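Local coordinates for protein prophenoloxidase b (Marsupenaeus japonicus, PDB 3WKY) that is the circulating precursor of a crustacean phenoloxidase, a type 3 copper protein that probably hydroxylates monophenols and oxidises o-diphenols, at residues P135-V143 / T454-D462; W189-F198 / F567-L578. All blocks are in the same frame, centred on the assembly; numbering follows the deposited sequence.

Interaction 1 of 2, residues P135-V143 / T454-D462; sequences PTVLPDRFV and TFNSSSGID. With NAG (2-acetamido-2-deoxy-beta-D-glucopyranose), chain C; EDO (1,2-ethanediol), chain L.
The phenyl ring of Phe455 carries Pro135 CB over one face, displaced toward the rim and 4.2 Å from Phe455 CZ, while Pro139 CB and Val143 CG2 meet it at the edge, close to its plane. The backbone takes part as well, Pro135 O lying 3.4 Å from Phe455 CE2. With CG held between the backbone N and carbonyl carbon (chi1 68°), the ring points from the end of strand 445-456 to helix 134-137 and the turn after it. An alanine at Phe455 would remove the ring and is likely to leave a gap between Pro135, Pro139 and Val143. Farther along, Pro139 and Ile461 run antiparallel past one another, Pro139 CG lying 3.6 Å from Ile461 CD1. Thr136 O receives the hydroxyl of Ser459 in a short bond, OG to O 2.7 Å, the donor tilted 33° from the carbonyl plane. Gly460 packs so closely here that a side chain would run into Pro139 and the carbonyls of Thr136 and Val137; a water donates to both Val137 O and Gly460 O. On the outer side, Asn456 ND2 carries an N-linked glycan, and its OD1 closes an Asx turn with Ser458 N. The chemistry thus implies a mainly apolar junction between the copper-containing and Ig-like regions, with a serine and a water satisfying backbone carbonyls beside it.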
loop_
_atom_site.group_PDB
_atom_site.type_symbol
_atom_site.label_atom_id
_atom_site.label_comp_id
_atom_site.label_asym_id
_atom_site.label_seq_id
_atom_site.Cartn_x
_atom_site.Cartn_y
_atom_site.Cartn_z
ATOM N N PRO A 135 4.986 -2.786 46.309
ATOM C CA PRO A 135 4.716 -4.205 46.036
ATOM C C PRO A 135 4.148 -4.990 47.220
ATOM O O PRO A 135 3.520 -6.017 46.984
ATOM C CB PRO A 135 6.090 -4.759 45.647
ATOM C CG PRO A 135 6.813 -3.577 45.078
ATOM C CD PRO A 135 6.365 -2.414 45.934
ATOM N N THR A 136 4.360 -4.536 48.454
ATOM C CA THR A 136 3.779 -5.226 49.613
ATOM C C THR A 136 2.293 -4.918 49.767
ATOM O O THR A 136 1.583 -5.608 50.493
ATOM C CB THR A 136 4.499 -4.848 50.928
ATOM O OG1 THR A 136 4.192 -3.486 51.258
ATOM C CG2 THR A 136 5.997 -5.024 50.777
ATOM N N VAL A 137 1.838 -3.873 49.076
ATOM C CA VAL A 137 0.454 -3.406 49.132
ATOM C C VAL A 137 -0.346 -3.897 47.919
ATOM O O VAL A 137 -1.487 -4.337 48.052
ATOM C CB VAL A 137 0.405 -1.859 49.179
ATOM C CG1 VAL A 137 -1.021 -1.346 49.056
ATOM C CG2 VAL A 137 1.042 -1.348 50.460
ATOM N N LEU A 138 0.260 -3.817 46.734
ATOM C CA LEU A 138 -0.397 -4.272 45.502
ATOM C C LEU A 138 0.505 -5.245 44.754
ATOM O O LEU A 138 0.965 -4.941 43.654
ATOM C CB LEU A 138 -0.724 -3.080 44.588
ATOM C CG LEU A 138 -1.838 -2.111 44.982
ATOM C CD1 LEU A 138 -1.936 -0.949 43.995
ATOM C CD2 LEU A 138 -3.180 -2.829 45.078
ATOM N N PRO A 139 0.782 -6.419 45.347
ATOM C CA PRO A 139 1.691 -7.338 44.657
ATOM C C PRO A 139 1.196 -7.766 43.270
ATOM O O PRO A 139 2.038 -8.114 42.435
ATOM C CB PRO A 139 1.773 -8.551 45.606
ATOM C CG PRO A 139 0.637 -8.391 46.560
ATOM C CD PRO A 139 0.370 -6.933 46.670
ATOM N N ASP A 140 -0.114 -7.722 43.031
ATOM C CA ASP A 140 -0.675 -8.123 41.736
ATOM C C ASP A 140 -0.152 -7.256 40.583
ATOM O O ASP A 140 -0.209 -7.675 39.422
ATOM C CB ASP A 140 -2.208 -8.070 41.753
ATOM C CG ASP A 140 -2.743 -6.648 41.891
ATOM O OD1 ASP A 140 -2.819 -5.921 40.876
ATOM O OD2 ASP A 140 -3.093 -6.242 43.019
ATOM N N ARG A 141 0.345 -6.059 40.902
ATOM C CA ARG A 141 0.866 -5.146 39.880
ATOM C C ARG A 141 2.264 -5.501 39.408
ATOM O O ARG A 141 2.719 -4.963 38.396
ATOM C CB ARG A 141 0.861 -3.686 40.372
ATOM C CG ARG A 141 -0.517 -3.120 40.723
ATOM C CD ARG A 141 -1.442 -2.965 39.512
ATOM N NE ARG A 141 -2.442 -1.928 39.746
ATOM C CZ ARG A 141 -3.638 -2.137 40.301
ATOM N NH1 ARG A 141 -4.001 -3.352 40.699
ATOM N NH2 ARG A 141 -4.473 -1.122 40.470
ATOM N N PHE A 142 2.946 -6.404 40.119
ATOM C CA PHE A 142 4.364 -6.655 39.873
ATOM C C PHE A 142 4.686 -8.129 39.627
ATOM O O PHE A 142 5.757 -8.461 39.120
ATOM C CB PHE A 142 5.207 -6.132 41.054
ATOM C CG PHE A 142 4.885 -4.720 41.434
ATOM C CD1 PHE A 142 5.469 -3.652 40.750
ATOM C CD2 PHE A 142 3.987 -4.452 42.454
ATOM C CE1 PHE A 142 5.164 -2.350 41.084
ATOM C CE2 PHE A 142 3.673 -3.143 42.795
ATOM C CZ PHE A 142 4.268 -2.090 42.106
ATOM N N VAL A 143 3.755 -9.003 39.998
ATOM C CA VAL A 143 3.984 -10.448 39.984
ATOM C C VAL A 143 3.019 -11.083 38.976
ATOM O O VAL A 143 1.836 -10.754 38.977
ATOM C CB VAL A 143 3.731 -11.038 41.397
ATOM C CG1 VAL A 143 3.898 -12.549 41.409
ATOM C CG2 VAL A 143 4.660 -10.375 42.429
ATOM N N THR A 454 13.270 -11.115 48.434
ATOM C CA THR A 454 12.016 -11.718 48.879
ATOM C C THR A 454 11.218 -10.698 49.677
ATOM O O THR A 454 11.796 -9.927 50.441
ATOM C CB THR A 454 12.300 -12.951 49.761
ATOM O OG1 THR A 454 13.094 -13.889 49.023
ATOM C CG2 THR A 454 11.009 -13.624 50.190
ATOM N N PHE A 455 9.900 -10.671 49.489
ATOM C CA PHE A 455 9.050 -9.830 50.329
ATOM C C PHE A 455 7.786 -10.555 50.787
ATOM O O PHE A 455 7.382 -11.563 50.200
ATOM C CB PHE A 455 8.694 -8.507 49.637
ATOM C CG PHE A 455 7.789 -8.658 48.447
ATOM C CD1 PHE A 455 8.315 -8.941 47.195
ATOM C CD2 PHE A 455 6.414 -8.500 48.576
ATOM C CE1 PHE A 455 7.486 -9.079 46.092
ATOM C CE2 PHE A 455 5.576 -8.639 47.475
ATOM C CZ PHE A 455 6.121 -8.928 46.231
ATOM N N ASN A 456 7.177 -10.020 51.842
ATOM C CA ASN A 456 5.957 -10.566 52.433
ATOM C C ASN A 456 4.726 -9.973 51.732
ATOM O O ASN A 456 4.421 -8.788 51.886
ATOM C CB ASN A 456 5.950 -10.242 53.938
ATOM C CG ASN A 456 4.791 -10.885 54.697
ATOM O OD1 ASN A 456 3.805 -11.336 54.105
ATOM N ND2 ASN A 456 4.912 -10.920 56.033
ATOM N N SER A 457 4.014 -10.793 50.966
ATOM C CA SER A 457 2.880 -10.290 50.191
ATOM C C SER A 457 1.574 -10.272 50.975
ATOM O O SER A 457 0.569 -9.746 50.498
ATOM C CB SER A 457 2.696 -11.100 48.904
ATOM O OG SER A 457 2.306 -12.438 49.171
ATOM N N SER A 458 1.595 -10.818 52.187
ATOM C CA SER A 458 0.369 -10.971 52.970
ATOM C C SER A 458 -0.182 -9.660 53.525
ATOM O O SER A 458 -1.300 -9.610 54.024
ATOM C CB SER A 458 0.569 -12.010 54.071
ATOM O OG SER A 458 0.651 -13.303 53.498
ATOM N N SER A 459 0.595 -8.591 53.419
ATOM C CA SER A 459 0.083 -7.271 53.744
ATOM C C SER A 459 -0.841 -6.793 52.632
ATOM O O SER A 459 -1.667 -5.905 52.841
ATOM C CB SER A 459 1.237 -6.284 53.910
ATOM O OG SER A 459 2.230 -6.527 52.925
ATOM N N GLY A 460 -0.697 -7.382 51.445
ATOM C CA GLY A 460 -1.459 -6.929 50.294
ATOM C C GLY A 460 -2.611 -7.838 49.900
ATOM O O GLY A 460 -3.671 -7.366 49.478
ATOM N N ILE A 461 -2.382 -9.144 50.015
ATOM C CA ILE A 461 -3.367 -10.152 49.653
ATOM C C ILE A 461 -3.682 -11.020 50.861
ATOM O O ILE A 461 -2.769 -11.520 51.529
ATOM C CB ILE A 461 -2.824 -11.074 48.552
ATOM C CG1 ILE A 461 -2.561 -10.279 47.266
ATOM C CG2 ILE A 461 -3.799 -12.210 48.278
ATOM C CD1 ILE A 461 -1.773 -11.062 46.225
ATOM N N ASP A 462 -4.971 -11.210 51.125
ATOM C CA ASP A 462 -5.417 -12.075 52.208
ATOM C C ASP A 462 -5.491 -13.514 51.718
ATOM O O ASP A 462 -6.432 -13.884 51.018
ATOM C CB ASP A 462 -6.791 -11.616 52.704
ATOM C CG ASP A 462 -7.184 -12.256 54.029
ATOM O OD1 ASP A 462 -6.524 -13.228 54.450
ATOM O OD2 ASP A 462 -8.163 -11.784 54.644
HETATM C C1 NAG C . 3.626 -10.981 56.710
HETATM C C2 NAG C . 3.975 -11.260 58.175
HETATM C C3 NAG C . 2.718 -11.278 59.024
HETATM C C4 NAG C . 1.925 -9.985 58.871
HETATM C C5 NAG C . 1.817 -9.471 57.431
HETATM C C6 NAG C . 1.738 -7.947 57.486
HETATM C C7 NAG C . 5.910 -12.690 58.686
HETATM C C8 NAG C . 6.455 -14.085 58.607
HETATM N N2 NAG C . 4.638 -12.542 58.316
HETATM O O3 NAG C . 3.087 -11.462 60.376
HETATM O O4 NAG C . 0.621 -10.202 59.367
HETATM O O5 NAG C . 2.923 -9.762 56.590
HETATM O O6 NAG C . 0.429 -7.487 57.254
HETATM O O7 NAG C . 6.620 -11.760 59.066
HETATM C C1 EDO L . -2.901 -12.104 54.514
HETATM O O1 EDO L . -2.303 -13.390 54.236
HETATM C C2 EDO L . -2.822 -11.706 55.986
HETATM O O2 EDO L . -3.755 -12.487 56.743
HETATM O O HOH W 1 -3.213 -6.320 47.152
#

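Interaction 2 of 2, residues W189-F198 / F567-L578; sequences WREDMNLNSF and FAFSGCSWPRNL. Unlike the reference sequence in segment 567-578: Arg576 (reference Gln). With NAG (2-acetamido-2-deoxy-beta-D-glucopyranose), chain F.
Helix 193-205, which carries the copper-site residues His199 and His203, meets a long loop of the Ig-like region between strands 541-548 and 588-598. Aromatic groups fill one side of this seam. The edge of Trp574 turns toward the face of Phe198 in an offset edge-to-face pair, planes at 73°, and Cys572 SG, disulfide-bonded to Cys619, makes an oblique sulfur-aromatic contact with the same phenyl ring. Leu195 CD1 sits over the six-membered ring of Trp574 in a CH-pi contact, 4.1 Å from the centroid, and Trp189 CZ2 arrives at that indole's edge. Leu578 CD1 lies over the five-membered ring of Trp189, 4.0 Å from its centroid. Trp574 NE1 donates in the plane of its indole to Leu578 O, 3.0 Å away, approaching from above the carbonyl plane, which helps to fix the indole's rotation.

At the start of the helix the contact becomes polar. Asp192 is the N-cap: its OD1 accepts from Leu195 N at 3.0 Å and weakly from Asn194 N, while OD2 takes a nearly straight bond from Asn577 ND2 (3.0 Å, 168°) on its syn side. That carboxylate reaches the loop because its CG stands opposite the backbone N (chi1 -178°). Asn577 ND2 also donates to Leu480 O, and Asn577 OD1 receives a weak bond from Asn194 ND2. The other end of the Asn194 amide, OD1, approaches the edge of the Phe567 ring, 3.3 Å from Phe567 CD1.

The chemistry implies a division of labour: one buried carboxylate serves both the helix start and the loop, probably stabilised by the amide donors around it, while interlocked aromatic and aliphatic groups pack the helix turn that leads to the copper ligands.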
loop_
_atom_site.group_PDB
_atom_site.type_symbol
_atom_site.label_atom_id
_atom_site.label_comp_id
_atom_site.label_asym_id
_atom_site.label_seq_id
_atom_site.Cartn_x
_atom_site.Cartn_y
_atom_site.Cartn_z
ATOM N N TRP A 189 14.559 -5.294 33.568
ATOM C CA TRP A 189 14.761 -3.912 33.979
ATOM C C TRP A 189 13.439 -3.156 33.899
ATOM O O TRP A 189 13.043 -2.492 34.860
ATOM C CB TRP A 189 15.834 -3.281 33.089
ATOM C CG TRP A 189 16.535 -2.028 33.598
ATOM C CD1 TRP A 189 17.679 -1.974 34.358
ATOM C CD2 TRP A 189 16.177 -0.662 33.318
ATOM N NE1 TRP A 189 18.041 -0.657 34.577
ATOM C CE2 TRP A 189 17.133 0.166 33.957
ATOM C CE3 TRP A 189 15.139 -0.058 32.589
ATOM C CZ2 TRP A 189 17.077 1.568 33.895
ATOM C CZ3 TRP A 189 15.079 1.325 32.532
ATOM C CH2 TRP A 189 16.052 2.124 33.166
ATOM N N ARG A 190 12.732 -3.273 32.771
ATOM C CA ARG A 190 11.442 -2.605 32.630
ATOM C C ARG A 190 10.428 -3.081 33.682
ATOM O O ARG A 190 9.593 -2.305 34.150
ATOM C CB ARG A 190 10.857 -2.832 31.219
ATOM C CG ARG A 190 11.627 -2.142 30.081
ATOM C CD ARG A 190 10.725 -2.057 28.826
ATOM N NE ARG A 190 10.258 -3.406 28.511
ATOM C CZ ARG A 190 10.836 -4.210 27.617
ATOM N NH1 ARG A 190 11.847 -3.779 26.866
ATOM N NH2 ARG A 190 10.374 -5.439 27.443
ATOM N N GLU A 191 10.503 -4.354 34.051
ATOM C CA GLU A 191 9.534 -4.933 34.979
ATOM C C GLU A 191 10.008 -4.894 36.437
ATOM O O GLU A 191 9.286 -5.315 37.335
ATOM C CB GLU A 191 9.178 -6.356 34.540
ATOM C CG GLU A 191 8.408 -6.370 33.193
ATOM C CD GLU A 191 8.205 -7.759 32.605
ATOM O OE1 GLU A 191 8.574 -8.762 33.257
ATOM O OE2 GLU A 191 7.659 -7.851 31.478
ATOM N N ASP A 192 11.203 -4.353 36.662
ATOM C CA ASP A 192 11.758 -4.243 38.019
ATOM C C ASP A 192 10.737 -3.581 38.940
ATOM O O ASP A 192 10.263 -2.477 38.666
ATOM C CB ASP A 192 13.059 -3.432 37.995
ATOM C CG ASP A 192 13.707 -3.314 39.376
ATOM O OD1 ASP A 192 13.140 -2.630 40.252
ATOM O OD2 ASP A 192 14.794 -3.887 39.579
ATOM N N MET A 193 10.357 -4.266 40.016
ATOM C CA MET A 193 9.263 -3.754 40.845
ATOM C C MET A 193 9.596 -2.425 41.520
ATOM O O MET A 193 8.711 -1.590 41.728
ATOM C CB MET A 193 8.792 -4.809 41.859
ATOM C CG MET A 193 9.809 -5.186 42.919
ATOM S SD MET A 193 9.094 -6.453 44.006
ATOM C CE MET A 193 8.667 -7.728 42.806
ATOM N N ASN A 194 10.870 -2.211 41.841
ATOM C CA ASN A 194 11.275 -0.949 42.443
ATOM C C ASN A 194 11.223 0.207 41.444
ATOM O O ASN A 194 10.885 1.340 41.798
ATOM C CB ASN A 194 12.678 -1.067 43.035
ATOM C CG ASN A 194 12.740 -2.045 44.197
ATOM O OD1 ASN A 194 11.859 -2.067 45.052
ATOM N ND2 ASN A 194 13.782 -2.869 44.220
ATOM N N LEU A 195 11.558 -0.075 40.192
ATOM C CA LEU A 195 11.495 0.963 39.165
ATOM C C LEU A 195 10.057 1.373 38.885
ATOM O O LEU A 195 9.747 2.566 38.755
ATOM C CB LEU A 195 12.163 0.482 37.878
ATOM C CG LEU A 195 12.280 1.553 36.791
ATOM C CD1 LEU A 195 13.165 2.710 37.257
ATOM C CD2 LEU A 195 12.846 0.937 35.518
ATOM N N ASN A 196 9.178 0.380 38.771
ATOM C CA ASN A 196 7.764 0.661 38.587
ATOM C C ASN A 196 7.157 1.405 39.780
ATOM O O ASN A 196 6.337 2.299 39.596
ATOM C CB ASN A 196 6.988 -0.623 38.270
ATOM C CG ASN A 196 7.176 -1.064 36.836
ATOM O OD1 ASN A 196 6.400 -0.677 35.953
ATOM N ND2 ASN A 196 8.213 -1.866 36.585
ATOM N N SER A 197 7.580 1.051 40.992
ATOM C CA SER A 197 7.131 1.774 42.190
ATOM C C SER A 197 7.646 3.208 42.227
ATOM O O SER A 197 6.925 4.116 42.636
ATOM C CB SER A 197 7.562 1.031 43.459
ATOM O OG SER A 197 6.911 -0.225 43.523
ATOM N N PHE A 198 8.895 3.403 41.815
ATOM C CA PHE A 198 9.461 4.748 41.711
ATOM C C PHE A 198 8.612 5.604 40.769
ATOM O O PHE A 198 8.327 6.769 41.037
ATOM C CB PHE A 198 10.910 4.679 41.229
ATOM C CG PHE A 198 11.428 5.978 40.673
ATOM C CD1 PHE A 198 11.682 7.057 41.513
ATOM C CD2 PHE A 198 11.665 6.116 39.309
ATOM C CE1 PHE A 198 12.159 8.256 41.006
ATOM C CE2 PHE A 198 12.152 7.315 38.788
ATOM C CZ PHE A 198 12.398 8.383 39.635
ATOM N N PHE A 567 13.542 -3.719 49.715
ATOM C CA PHE A 567 13.271 -2.317 49.431
ATOM C C PHE A 567 14.223 -1.411 50.206
ATOM O O PHE A 567 13.876 -0.873 51.256
ATOM C CB PHE A 567 11.819 -2.010 49.785
ATOM C CG PHE A 567 10.857 -3.036 49.265
ATOM C CD1 PHE A 567 10.551 -3.091 47.914
ATOM C CD2 PHE A 567 10.280 -3.968 50.118
ATOM C CE1 PHE A 567 9.675 -4.046 47.425
ATOM C CE2 PHE A 567 9.402 -4.928 49.635
ATOM C CZ PHE A 567 9.099 -4.965 48.285
ATOM N N ALA A 568 15.427 -1.243 49.668
ATOM C CA ALA A 568 16.490 -0.513 50.354
ATOM C C ALA A 568 16.100 0.921 50.693
ATOM O O ALA A 568 16.181 1.342 51.848
ATOM C CB ALA A 568 17.763 -0.532 49.521
ATOM N N PHE A 569 15.689 1.674 49.682
ATOM C CA PHE A 569 15.347 3.075 49.887
ATOM C C PHE A 569 13.838 3.280 49.804
ATOM O O PHE A 569 13.155 2.641 49.001
ATOM C CB PHE A 569 16.109 3.965 48.905
ATOM C CG PHE A 569 17.567 4.125 49.253
ATOM C CD1 PHE A 569 18.445 3.056 49.133
ATOM C CD2 PHE A 569 18.050 5.336 49.721
ATOM C CE1 PHE A 569 19.789 3.192 49.470
ATOM C CE2 PHE A 569 19.394 5.481 50.057
ATOM C CZ PHE A 569 20.259 4.407 49.932
ATOM N N SER A 570 13.326 4.154 50.663
ATOM C CA SER A 570 11.891 4.330 50.809
ATOM C C SER A 570 11.444 5.641 50.178
ATOM O O SER A 570 12.273 6.463 49.770
ATOM C CB SER A 570 11.511 4.308 52.292
ATOM O OG SER A 570 12.086 5.410 52.969
ATOM N N GLY A 571 10.133 5.834 50.093
ATOM C CA GLY A 571 9.585 7.036 49.490
ATOM C C GLY A 571 9.869 7.065 48.001
ATOM O O GLY A 571 9.784 6.032 47.335
ATOM N N CYS A 572 10.227 8.241 47.492
ATOM C CA CYS A 572 10.509 8.428 46.073
ATOM C C CYS A 572 12.024 8.392 45.831
ATOM O O CYS A 572 12.748 9.295 46.245
ATOM C CB CYS A 572 9.930 9.762 45.615
ATOM S SG CYS A 572 9.890 10.001 43.807
ATOM N N SER A 573 12.501 7.342 45.169
ATOM C CA SER A 573 13.939 7.137 44.998
ATOM C C SER A 573 14.241 6.388 43.707
ATOM O O SER A 573 13.559 5.402 43.399
ATOM C CB SER A 573 14.479 6.310 46.173
ATOM O OG SER A 573 15.882 6.076 46.064
ATOM N N TRP A 574 15.271 6.809 42.967
ATOM C CA TRP A 574 15.771 5.934 41.906
ATOM C C TRP A 574 16.148 4.625 42.599
ATOM O O TRP A 574 16.689 4.665 43.695
ATOM C CB TRP A 574 16.989 6.529 41.196
ATOM C CG TRP A 574 17.412 5.652 40.053
ATOM C CD1 TRP A 574 18.434 4.747 40.041
ATOM C CD2 TRP A 574 16.768 5.549 38.774
ATOM N NE1 TRP A 574 18.485 4.106 38.822
ATOM C CE2 TRP A 574 17.471 4.577 38.029
ATOM C CE3 TRP A 574 15.684 6.197 38.183
ATOM C CZ2 TRP A 574 17.116 4.232 36.717
ATOM C CZ3 TRP A 574 15.326 5.852 36.879
ATOM C CH2 TRP A 574 16.042 4.884 36.165
ATOM N N PRO A 575 15.837 3.463 41.996
ATOM C CA PRO A 575 16.158 2.214 42.708
ATOM C C PRO A 575 17.657 2.027 42.925
ATOM O O PRO A 575 18.427 2.070 41.959
ATOM C CB PRO A 575 15.639 1.127 41.762
ATOM C CG PRO A 575 14.559 1.799 40.985
ATOM C CD PRO A 575 15.048 3.213 40.774
ATOM N N ARG A 576 18.072 1.814 44.174
ATOM C CA ARG A 576 19.496 1.643 44.447
ATOM C C ARG A 576 20.055 0.480 43.638
ATOM O O ARG A 576 21.188 0.546 43.149
ATOM C CB ARG A 576 19.781 1.441 45.950
ATOM C CG ARG A 576 21.289 1.363 46.254
ATOM C CD ARG A 576 21.626 0.467 47.463
ATOM N NE ARG A 576 23.015 -0.001 47.417
ATOM C CZ ARG A 576 23.422 -1.085 46.752
ATOM N NH1 ARG A 576 22.547 -1.827 46.078
ATOM N NH2 ARG A 576 24.707 -1.435 46.757
ATOM N N ASN A 577 19.252 -0.569 43.467
ATOM C CA ASN A 577 19.726 -1.752 42.752
ATOM C C ASN A 577 19.946 -1.510 41.255
ATOM O O ASN A 577 20.659 -2.283 40.595
ATOM C CB ASN A 577 18.814 -2.959 42.992
ATOM C CG ASN A 577 17.472 -2.836 42.279
ATOM O OD1 ASN A 577 16.626 -2.042 42.674
ATOM N ND2 ASN A 577 17.275 -3.632 41.230
ATOM N N LEU A 578 19.357 -0.433 40.731
ATOM C CA LEU A 578 19.569 -0.052 39.320
ATOM C C LEU A 578 20.429 1.196 39.193
ATOM O O LEU A 578 20.421 1.876 38.167
ATOM C CB LEU A 578 18.228 0.153 38.586
ATOM C CG LEU A 578 17.256 -1.027 38.607
ATOM C CD1 LEU A 578 15.980 -0.672 37.816
ATOM C CD2 LEU A 578 17.891 -2.309 38.044
HETATM C C1 NAG F . 24.052 0.764 51.021
HETATM C C2 NAG F . 24.671 0.229 52.316
HETATM C C3 NAG F . 24.620 -1.293 52.313
HETATM C C4 NAG F . 23.178 -1.752 52.153
HETATM C C5 NAG F . 22.498 -1.065 50.971
HETATM C C6 NAG F . 20.997 -1.325 51.015
HETATM C C7 NAG F . 26.343 1.421 53.616
HETATM C C8 NAG F . 27.786 1.413 54.029
HETATM N N2 NAG F . 26.026 0.718 52.526
HETATM O O3 NAG F . 25.139 -1.805 53.518
HETATM O O4 NAG F . 23.142 -3.151 51.963
HETATM O O5 NAG F . 22.700 0.337 50.984
HETATM O O6 NAG F . 20.416 -0.442 51.950
HETATM O O7 NAG F . 25.513 2.053 54.270
#

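In the fold
From the N terminus, the chain passes through 135-143 and then 189-198, both in the copper-containing region, before running on to 454-462 and 567-578 in the Ig-like region. Interaction 1 closes a loop across 310 intervening residues and interaction 2 one across 368; because their segments alternate, the two closures cross. Together they tie helix 134-137 and helix 193-205 to the end of strand 445-456 and to the loop before strand 588-598. The contacts also adjoin, their centres about 15 Å apart: Ser197 packs against Pro135 and Phe142, and Phe567 lies against Thr136 and Phe455, making one continuous seam between the two regions.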